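Local coordinates for Iron(III) ABC transporter, periplasmic iron-compound-binding protein (Vibrio cholerae, PDB 5GGY) that probably binds ferric hydroxamate siderophores such as Desferal in the periplasm and delivers them to an ABC transporter for iron uptake, at residues Ser150-Phe155 and Leu275-Pro280. Residues are numbered along the deposited sequence; the frame is centred on the assembly and turned at random.
Sequences SLQHAF and LLAVAP
Leu151 and Phe155, one helical turn apart, face Leu276 and Ala279 with CA atoms 6.7 Å (Leu151 to Leu276) and 7.0 Å (Phe155 to Ala279) apart, where the last turn of one helix meets the end of another and the type II beta turn Leu276-Ala279 that follows it. The contact is apolar. Phe155, just past its helix, reaches across with the far end of its ring: CG lies anti to the carbonyl carbon (chi1 -77°), and CZ arrives between Leu275 and the chain returning from the turn. There Phe155 CZ sits 3.5 Å from Ala279 CB, while Phe155 CE1 comes equally near Pro280 CD, 3.5 Å, the proline crossing the phenyl side chain at about a right angle. Leu275 CG lies 4.0 Å from Phe155 CE2, and Leu275 O meets the ring edge near the ring plane, 3.2 Å from Phe155 CZ. Leu151 O lies in plane at another part of that edge; it also accepts the Phe155 N-H, which ties the base of the aromatic residue to the helix. Leu276 packs against the helix mainly through CD2, which rests 3.8 Å from Ala154 CB and also touches Leu151 CD2 and the backbone oxygen of Ser150. The contact thus packs the C-terminal ends of helices 130-154 and 262-276 together, the former being the long helix that joins the two lobes in this family of binding proteins. Leu189 and Leu191 extend the apolar packing around Leu151 and Leu275, and Tyr219 of strand 219-223 stacks edge-to-face with Phe155 and touches Leu275 and Pro280, linking both segments to the mixed sheet.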
ATOM      1  N   SER A 150     -10.768   1.370 -15.510  1.00 42.18           N
ATOM      2  CA  SER A 150     -10.677   1.202 -16.954  1.00 47.93           C
ATOM      3  C   SER A 150     -11.269  -0.136 -17.389  1.00 44.75           C
ATOM      4  O   SER A 150     -11.830  -0.256 -18.479  1.00 43.81           O
ATOM      5  CB  SER A 150      -9.221   1.311 -17.412  1.00 49.40           C
ATOM      6  OG  SER A 150      -8.665   2.565 -17.057  1.00 51.91           O
ATOM      7  N   LEU A 151     -11.143  -1.141 -16.526  1.00 36.75           N
ATOM      8  CA  LEU A 151     -11.681  -2.466 -16.812  1.00 39.23           C
ATOM      9  C   LEU A 151     -13.197  -2.508 -16.646  1.00 39.28           C
ATOM     10  O   LEU A 151     -13.907  -3.016 -17.513  1.00 42.01           O
ATOM     11  CB  LEU A 151     -11.021  -3.511 -15.909  1.00 38.11           C
ATOM     12  CG  LEU A 151      -9.540  -3.788 -16.172  1.00 32.13           C
ATOM     13  CD1 LEU A 151      -8.975  -4.716 -15.112  1.00 36.55           C
ATOM     14  CD2 LEU A 151      -9.341  -4.376 -17.561  1.00 27.63           C
ATOM     15  N   GLN A 152     -13.692  -1.967 -15.536  1.00 35.55           N
ATOM     16  CA  GLN A 152     -15.126  -1.975 -15.260  1.00 40.78           C
ATOM     17  C   GLN A 152     -15.862  -0.912 -16.070  1.00 44.59           C
ATOM     18  O   GLN A 152     -17.053  -0.685 -15.875  1.00 49.94           O
ATOM     19  CB  GLN A 152     -15.388  -1.783 -13.762  1.00 46.04           C
ATOM     20  CG  GLN A 152     -14.827  -0.499 -13.183  1.00 47.12           C
ATOM     21  CD  GLN A 152     -14.766  -0.522 -11.667  1.00 40.39           C
ATOM     22  OE1 GLN A 152     -15.149  -1.505 -11.033  1.00 34.79           O
ATOM     23  NE2 GLN A 152     -14.277   0.564 -11.078  1.00 41.09           N
ATOM     24  N   HIS A 153     -15.141  -0.256 -16.974  1.00 48.88           N
ATOM     25  CA  HIS A 153     -15.755   0.637 -17.947  1.00 39.55           C
ATOM     26  C   HIS A 153     -15.886  -0.093 -19.279  1.00 38.06           C
ATOM     27  O   HIS A 153     -16.837   0.124 -20.032  1.00 46.01           O
ATOM     28  CB  HIS A 153     -14.930   1.915 -18.117  1.00 45.41           C
ATOM     29  CG  HIS A 153     -15.572   3.134 -17.526  1.00 63.81           C
ATOM     30  ND1 HIS A 153     -15.541   3.415 -16.178  1.00 68.62           N
ATOM     31  CD2 HIS A 153     -16.256   4.148 -18.110  1.00 71.36           C
ATOM     32  CE1 HIS A 153     -16.183   4.552 -15.955  1.00 72.82           C
ATOM     33  NE2 HIS A 153     -16.624   5.013 -17.104  1.00 73.61           N
ATOM     34  N   ALA A 154     -14.921  -0.964 -19.554  1.00 29.80           N
ATOM     35  CA  ALA A 154     -14.902  -1.745 -20.784  1.00 34.15           C
ATOM     36  C   ALA A 154     -15.590  -3.095 -20.604  1.00 36.16           C
ATOM     37  O   ALA A 154     -16.078  -3.682 -21.567  1.00 42.15           O
ATOM     38  CB  ALA A 154     -13.474  -1.945 -21.255  1.00 32.59           C
ATOM     39  N   PHE A 155     -15.615  -3.588 -19.371  1.00 31.36           N
ATOM     40  CA  PHE A 155     -16.257  -4.863 -19.070  1.00 37.01           C
ATOM     41  C   PHE A 155     -17.547  -4.651 -18.290  1.00 45.57           C
ATOM     42  O   PHE A 155     -18.413  -5.525 -18.255  1.00 37.63           O
ATOM     43  CB  PHE A 155     -15.318  -5.774 -18.269  1.00 33.24           C
ATOM     44  CG  PHE A 155     -14.246  -6.431 -19.094  1.00 33.22           C
ATOM     45  CD1 PHE A 155     -14.522  -7.575 -19.823  1.00 34.36           C
ATOM     46  CD2 PHE A 155     -12.959  -5.914 -19.127  1.00 35.71           C
ATOM     47  CE1 PHE A 155     -13.539  -8.187 -20.578  1.00 28.63           C
ATOM     48  CE2 PHE A 155     -11.970  -6.523 -19.880  1.00 34.69           C
ATOM     49  CZ  PHE A 155     -12.261  -7.661 -20.607  1.00 28.86           C
ATOM     50  N   LEU A 275      -5.912  -7.136 -21.444  1.00 20.94           N
ATOM     51  CA  LEU A 275      -7.281  -7.505 -21.118  1.00 23.30           C
ATOM     52  C   LEU A 275      -8.280  -6.492 -21.676  1.00 39.71           C
ATOM     53  O   LEU A 275      -9.439  -6.826 -21.931  1.00 45.41           O
ATOM     54  CB  LEU A 275      -7.450  -7.642 -19.603  1.00 22.18           C
ATOM     55  CG  LEU A 275      -8.600  -8.538 -19.143  1.00 26.09           C
ATOM     56  CD1 LEU A 275      -8.439  -9.932 -19.725  1.00 25.62           C
ATOM     57  CD2 LEU A 275      -8.650  -8.586 -17.628  1.00 32.58           C
ATOM     58  N   LEU A 276      -7.828  -5.255 -21.864  1.00 49.87           N
ATOM     59  CA  LEU A 276      -8.650  -4.237 -22.510  1.00 46.77           C
ATOM     60  C   LEU A 276      -8.789  -4.555 -23.992  1.00 48.36           C
ATOM     61  O   LEU A 276      -9.842  -4.332 -24.588  1.00 57.41           O
ATOM     62  CB  LEU A 276      -8.058  -2.841 -22.311  1.00 47.65           C
ATOM     63  CG  LEU A 276      -8.290  -2.216 -20.934  1.00 45.58           C
ATOM     64  CD1 LEU A 276      -7.680  -0.825 -20.858  1.00 39.53           C
ATOM     65  CD2 LEU A 276      -9.776  -2.173 -20.609  1.00 48.32           C
ATOM     66  N   ALA A 277      -7.721  -5.073 -24.588  1.00 38.88           N
ATOM     67  CA  ALA A 277      -7.834  -5.690 -25.898  1.00 43.58           C
ATOM     68  C   ALA A 277      -8.578  -7.004 -25.698  1.00 52.96           C
ATOM     69  O   ALA A 277      -8.691  -7.471 -24.571  1.00 70.87           O
ATOM     70  CB  ALA A 277      -6.469  -5.910 -26.523  1.00 23.49           C
ATOM     71  N   VAL A 278      -9.098  -7.576 -26.783  1.00 43.28           N
ATOM     72  CA  VAL A 278      -9.935  -8.788 -26.771  1.00 48.88           C
ATOM     73  C   VAL A 278     -11.148  -8.674 -25.827  1.00 40.51           C
ATOM     74  O   VAL A 278     -11.856  -9.652 -25.583  1.00 39.92           O
ATOM     75  CB  VAL A 278      -9.097 -10.083 -26.434  1.00 37.77           C
ATOM     76  CG1 VAL A 278      -7.705 -10.009 -27.058  1.00 31.84           C
ATOM     77  CG2 VAL A 278      -9.010 -10.375 -24.927  1.00 34.26           C
ATOM     78  N   ALA A 279     -11.411  -7.466 -25.337  1.00 44.83           N
ATOM     79  CA  ALA A 279     -12.612  -7.191 -24.552  1.00 44.15           C
ATOM     80  C   ALA A 279     -13.823  -7.029 -25.471  1.00 38.92           C
ATOM     81  O   ALA A 279     -13.679  -6.597 -26.616  1.00 40.54           O
ATOM     82  CB  ALA A 279     -12.417  -5.943 -23.703  1.00 47.31           C
ATOM     83  N   PRO A 280     -15.023  -7.373 -24.972  1.00 32.86           N
ATOM     84  CA  PRO A 280     -16.228  -7.291 -25.806  1.00 42.83           C
ATOM     85  C   PRO A 280     -16.613  -5.862 -26.181  1.00 49.61           C
ATOM     86  O   PRO A 280     -16.146  -4.906 -25.563  1.00 49.03           O
ATOM     87  CB  PRO A 280     -17.307  -7.922 -24.920  1.00 42.58           C
ATOM     88  CG  PRO A 280     -16.820  -7.706 -23.529  1.00 37.40           C
ATOM     89  CD  PRO A 280     -15.330  -7.866 -23.617  1.00 34.25           C
TER